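Local coordinates for protein catechol 1,2 dioxygenase (Acinetobacter radioresistens, PDB 2XSU) that probably catalyses, as a homodimer, the iron(III)-dependent intradiol cleavage of catechol by dioxygen to cis,cis-muconate, a step of the beta-ketoadipate pathway, at residues 65-68 against 72-75; 201-204 against 208-211. The protein carries 1 engineered substitution. All coordinates share one frame; numbering follows the deposited sequence.

From the N terminus, the chain first meets interaction 1, where helix 54-69 ends and a short turn leads into helix 73-80, closing a small loop within the N-terminal helical region. Interaction 2 comes much later and closes a second short loop, from the iron-ligand strand 201-202 to helix 208-215. The two loops follow in series, neither nested nor crossing. In space they meet: E72 of interaction 1 reaches the first turn of helix 208-215, T208 packs on A67, and L75 lies against P204. Two local reversals, far apart in sequence, thereby tie the N-terminal helices to the iron-binding domain, the lipid pocket drawing on both.

Interaction 1. Residues 65-68 against 72-75; sequences TDAG and ELGL
A67 meets E72 and L73 at a buried turn between two helices, where the last turn of helix 54-69 passes into helix 73-80 in the N-terminal part of this intradiol dioxygenase. A single direct hydrogen bond closes the turn: E72 N donates to A67 O at 2.9 Å, nearly straight at 167°. It spans five residues, one more than the bond of a regular alpha helix, and so draws the chain together just as helix 54-69 stops. The donor approaches from somewhat outside the carbonyl plane, tilted by 25°.

Beside this polar link lies an apolar one. L73 CD2 rests on A67 CB at 3.6 Å, and L73 CG stands 4.2 Å from G68 N, against the glycine backbone. With CG anti to its own carbonyl carbon (chi1 -74°), the leucine is turned back across the junction to the preceding helix. The same side chain comes within about 4 Å of a bound phospholipid and packs against T65 of the second subunit. Nearby, G68 O accepts a hydrogen bond from Q69 of that subunit, while D66 forms a salt bridge with its R308, so the turn belongs to the dimer interface as well.

E72 divides its work between backbone and side chain. Beyond CG its chain runs out extended, carrying the carboxylate away from the turn to T209 OG1 and to the backbone N of T208, at the start of helix 208-215. As a worked example of a helix junction, the contact joins one backbone bond to a small leucine-alanine contact, and the E72 carboxylate, bonded at the N-terminal end of helix 208-215, would be expected to favour its charged form.

Interaction 2. Residues 201-204 against 208-211; sequences YGCP and TTQA. With FE (Fe (III) ion), chain B; PIE (1,2-diacyl-sn-glycero-3-phosphoinositol), chain C.
C203 and P204 pack against T209 and Q210 where the loop after strand 201-202 folds back onto the first turn of helix 208-215. The close side of the contact is small and made of van der Waals contacts: C203 SG lies 4.0 Å from the methyl T209 CG2, its packed part, and P204 O touches Q210 CB at 3.7 Å. Q210 leaves the helix with CG anti to the backbone N and then bends (chi2 60°), which brings its amide back alongside the loop, OE1 at 3.6 Å from C203 CB. At the other end of that amide, NE2 is held by N214.

The two segments have their far ends at different ligands, well apart. Y201 OH binds the iron(III) at 2.4 Å, the metal lying in the ring plane at its edge, with Y167, H225, H227 and a water completing the site. A211 CB approaches phospholipid O13.

The looser side is bridged by solvent, with P204 the exposed residue at its border. No direct hydrogen bond joins the segments; instead, one water donates to both C203 O and Q210 OE1, and another donates to P204 O at 2.8 Å while accepting from Q210 N. Water thus satisfies two loop carbonyls, and with them a backbone N-H in the opening turn of the helix.

Interaction 1. Residues 65-68 against 72-75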
loop_
_atom_site.group_PDB
_atom_site.type_symbol
_atom_site.label_atom_id
_atom_site.label_comp_id
_atom_site.label_asym_id
_atom_site.label_seq_id
_atom_site.Cartn_x
_atom_site.Cartn_y
_atom_site.Cartn_z
ATOM N N THR A 65 -3.451 -2.494 2.139
ATOM C CA THR A 65 -4.632 -1.678 2.451
ATOM C C THR A 65 -4.769 -1.470 3.980
ATOM O O THR A 65 -4.917 -0.325 4.459
ATOM C CB THR A 65 -5.914 -2.352 1.915
ATOM O OG1 THR A 65 -5.862 -2.380 0.473
ATOM C CG2 THR A 65 -7.162 -1.580 2.363
ATOM N N ASP A 66 -4.680 -2.559 4.734
ATOM C CA ASP A 66 -4.802 -2.504 6.210
ATOM C C ASP A 66 -3.694 -1.652 6.834
ATOM O O ASP A 66 -3.967 -0.866 7.756
ATOM C CB ASP A 66 -4.753 -3.899 6.821
ATOM C CG ASP A 66 -5.976 -4.741 6.475
ATOM O OD1 ASP A 66 -6.945 -4.187 5.931
ATOM O OD2 ASP A 66 -5.915 -5.957 6.752
ATOM N N ALA A 67 -2.472 -1.817 6.312
ATOM C CA ALA A 67 -1.317 -1.041 6.778
ATOM C C ALA A 67 -1.522 0.457 6.565
ATOM O O ALA A 67 -1.234 1.257 7.468
ATOM C CB ALA A 67 -0.009 -1.529 6.108
ATOM N N GLY A 68 -2.021 0.841 5.385
ATOM C CA GLY A 68 -2.311 2.242 5.110
ATOM C C GLY A 68 -3.428 2.792 5.979
ATOM O O GLY A 68 -3.354 3.920 6.466
ATOM N N GLU A 72 0.577 2.837 9.093
ATOM C CA GLU A 72 1.776 2.090 9.516
ATOM C C GLU A 72 2.803 1.833 8.415
ATOM O O GLU A 72 3.772 1.103 8.657
ATOM C CB GLU A 72 1.406 0.758 10.186
ATOM C CG GLU A 72 1.003 0.866 11.655
ATOM C CD GLU A 72 0.910 -0.487 12.383
ATOM O OE1 GLU A 72 1.896 -1.241 12.381
ATOM O OE2 GLU A 72 -0.155 -0.798 12.984
ATOM N N LEU A 73 2.595 2.372 7.210
ATOM C CA LEU A 73 3.540 2.110 6.117
ATOM C C LEU A 73 4.910 2.752 6.370
ATOM O O LEU A 73 5.922 2.233 5.905
ATOM C CB LEU A 73 2.980 2.460 4.721
ATOM C CG LEU A 73 1.932 1.452 4.218
ATOM C CD1 LEU A 73 1.341 1.947 2.881
ATOM C CD2 LEU A 73 2.531 0.013 4.083
ATOM N N GLY A 74 4.936 3.866 7.103
ATOM C CA GLY A 74 6.230 4.487 7.510
ATOM C C GLY A 74 6.957 3.598 8.511
ATOM O O GLY A 74 8.196 3.410 8.453
ATOM N N LEU A 75 6.202 3.028 9.432
ATOM C CA LEU A 75 6.747 2.090 10.382
ATOM C C LEU A 75 7.291 0.836 9.676
ATOM O O LEU A 75 8.377 0.331 10.020
ATOM C CB LEU A 75 5.661 1.732 11.409
ATOM C CG LEU A 75 6.063 1.161 12.730
ATOM C CD1 LEU A 75 7.081 2.078 13.416
ATOM C CD2 LEU A 75 4.763 1.048 13.595
#

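Interaction 2. Residues 201-204 against 208-211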
loop_
_atom_site.group_PDB
_atom_site.type_symbol
_atom_site.label_atom_id
_atom_site.label_comp_id
_atom_site.label_asym_id
_atom_site.label_seq_id
_atom_site.Cartn_x
_atom_site.Cartn_y
_atom_site.Cartn_z
ATOM N N TYR A 201 10.752 1.142 22.716
ATOM C CA TYR A 201 9.366 0.755 22.533
ATOM C C TYR A 201 9.259 -0.215 21.388
ATOM O O TYR A 201 10.153 -0.290 20.547
ATOM C CB TYR A 201 8.535 2.010 22.239
ATOM C CG TYR A 201 9.073 2.863 21.097
ATOM C CD1 TYR A 201 8.691 2.628 19.768
ATOM C CD2 TYR A 201 9.936 3.927 21.349
ATOM C CE1 TYR A 201 9.151 3.414 18.736
ATOM C CE2 TYR A 201 10.417 4.737 20.314
ATOM C CZ TYR A 201 10.037 4.470 19.002
ATOM O OH TYR A 201 10.504 5.242 17.958
ATOM N N GLY A 202 8.162 -0.968 21.382
ATOM C CA GLY A 202 7.773 -1.767 20.245
ATOM C C GLY A 202 6.697 -1.172 19.341
ATOM O O GLY A 202 6.065 -0.140 19.608
ATOM N N CYS A 203 6.488 -1.896 18.260
ATOM C CA CYS A 203 5.409 -1.602 17.340
ATOM C C CYS A 203 4.081 -1.836 18.081
ATOM O O CYS A 203 4.047 -2.593 19.055
ATOM C CB CYS A 203 5.528 -2.565 16.164
ATOM S SG CYS A 203 6.888 -2.148 15.036
ATOM N N PRO A 204 2.988 -1.200 17.622
ATOM C CA PRO A 204 1.669 -1.528 18.221
ATOM C C PRO A 204 1.398 -3.032 18.082
ATOM O O PRO A 204 1.387 -3.556 16.958
ATOM C CB PRO A 204 0.682 -0.708 17.381
ATOM C CG PRO A 204 1.511 0.393 16.741
ATOM C CD PRO A 204 2.896 -0.177 16.568
ATOM N N THR A 208 -0.443 -3.841 12.042
ATOM C CA THR A 208 -0.019 -4.527 10.832
ATOM C C THR A 208 1.483 -4.808 10.747
ATOM O O THR A 208 1.886 -5.850 10.244
ATOM C CB THR A 208 -0.455 -3.759 9.550
ATOM O OG1 THR A 208 -0.014 -2.408 9.637
ATOM C CG2 THR A 208 -1.999 -3.769 9.411
ATOM N N THR A 209 2.306 -3.885 11.250
ATOM C CA THR A 209 3.746 -4.090 11.183
ATOM C C THR A 209 4.175 -5.302 12.033
ATOM O O THR A 209 4.873 -6.208 11.541
ATOM C CB THR A 209 4.539 -2.793 11.544
ATOM O OG1 THR A 209 4.066 -1.709 10.720
ATOM C CG2 THR A 209 6.025 -3.014 11.271
ATOM N N GLN A 210 3.695 -5.351 13.279
ATOM C CA GLN A 210 4.003 -6.485 14.146
ATOM C C GLN A 210 3.422 -7.788 13.600
ATOM O O GLN A 210 4.053 -8.836 13.706
ATOM C CB GLN A 210 3.552 -6.225 15.590
ATOM C CG GLN A 210 4.209 -7.209 16.585
ATOM C CD GLN A 210 5.736 -7.127 16.577
ATOM O OE1 GLN A 210 6.288 -6.064 16.813
ATOM N NE2 GLN A 210 6.419 -8.242 16.281
ATOM N N ALA A 211 2.251 -7.721 12.955
ATOM C CA ALA A 211 1.703 -8.933 12.355
ATOM C C ALA A 211 2.668 -9.542 11.344
ATOM O O ALA A 211 2.871 -10.766 11.310
ATOM C CB ALA A 211 0.343 -8.640 11.703
HETATM FE FE FE B . 11.572 7.338 17.597
HETATM P P PIE C . -1.712 -11.138 9.053
HETATM O O11 PIE C . -2.415 -12.400 8.870
HETATM O O12 PIE C . -0.357 -11.005 8.072
HETATM O O13 PIE C . -1.053 -11.287 10.657
HETATM O O14 PIE C . -2.452 -9.881 9.210
HETATM C C1 PIE C . -1.294 -13.320 8.351
HETATM C C2 PIE C . -1.515 -13.196 6.828
HETATM C C3 PIE C . -0.191 -12.663 6.265
HETATM O O31 PIE C . -0.359 -11.767 5.148
HETATM O O32 PIE C . 1.159 -10.219 5.738
HETATM C C31 PIE C . 0.781 -11.053 4.918
HETATM C C32 PIE C . 1.579 -11.292 3.637
HETATM C C33 PIE C . 1.647 -10.021 2.794
HETATM C C34 PIE C . 2.992 -9.314 2.957
HETATM C C35 PIE C . 3.458 -8.742 1.619
HETATM C C36 PIE C . 4.075 -7.356 1.789
HETATM C C37 PIE C . 5.599 -7.455 1.814
HETATM C C38 PIE C . 6.235 -6.167 1.297
HETATM C C39 PIE C . 7.464 -6.432 0.699
HETATM C C40 PIE C . 8.059 -5.577 -0.229
HETATM C C41 PIE C . 7.479 -4.380 -0.632
HETATM C C42 PIE C . 8.220 -3.182 -0.026
HETATM O O21 PIE C . -1.965 -14.442 6.154
HETATM O O22 PIE C . -0.760 -16.048 7.219
HETATM C C21 PIE C . -1.138 -15.547 6.159
HETATM C C22 PIE C . -0.723 -16.253 4.855
HETATM C C23 PIE C . -0.498 -15.392 3.611
HETATM C C24 PIE C . -0.121 -16.270 2.408
HETATM C C25 PIE C . 1.244 -15.883 1.833
HETATM C C26 PIE C . 1.166 -14.535 1.117
HETATM C C27 PIE C . 2.491 -14.182 0.450
HETATM C C28 PIE C . 2.590 -12.678 0.189
HETATM C C29 PIE C . 2.118 -12.333 -1.224
HETATM C C47 PIE C . 2.443 -10.887 -1.597
HETATM C C48 PIE C . 1.925 -10.586 -3.002
HETATM C C49 PIE C . 2.659 -9.399 -3.626
HETATM C C50 PIE C . 1.710 -8.476 -4.399
HETATM C C51 PIE C . 1.273 -7.254 -3.573
HETATM C "C1'" PIE C . -5.125 -8.539 11.370
HETATM C "C2'" PIE C . -6.283 -9.327 10.835
HETATM C "C3'" PIE C . -5.807 -10.767 10.567
HETATM C "C4'" PIE C . -4.653 -10.797 9.651
HETATM C "C5'" PIE C . -3.494 -9.938 10.173
HETATM C "C6'" PIE C . -3.974 -8.477 10.373
HETATM O "O1'" PIE C . -5.523 -7.171 11.570
HETATM O "O2'" PIE C . -7.365 -9.379 11.748
HETATM O "O3'" PIE C . -6.879 -11.556 10.034
HETATM O "O4'" PIE C . -4.537 -11.332 8.350
HETATM O "O6'" PIE C . -2.903 -7.703 10.928
HETATM C C52 PIE C . 2.449 -6.442 -3.003
HETATM C C53 PIE C . 3.009 -5.452 -4.024
HETATM C C54 PIE C . 2.001 -4.345 -4.351
HETATM C C55 PIE C . 2.692 -2.982 -4.445
HETATM C C43 PIE C . 7.567 -2.703 1.280
HETATM C C44 PIE C . 7.380 -1.186 1.309
HETATM C C45 PIE C . 7.870 -0.611 2.637
HETATM C C46 PIE C . 6.715 0.011 3.408
HETATM O O HOH W 1 5.435 -4.865 19.196
HETATM O O HOH W 2 2.441 -3.026 14.456
HETATM O O HOH W 3 10.394 6.970 15.843
#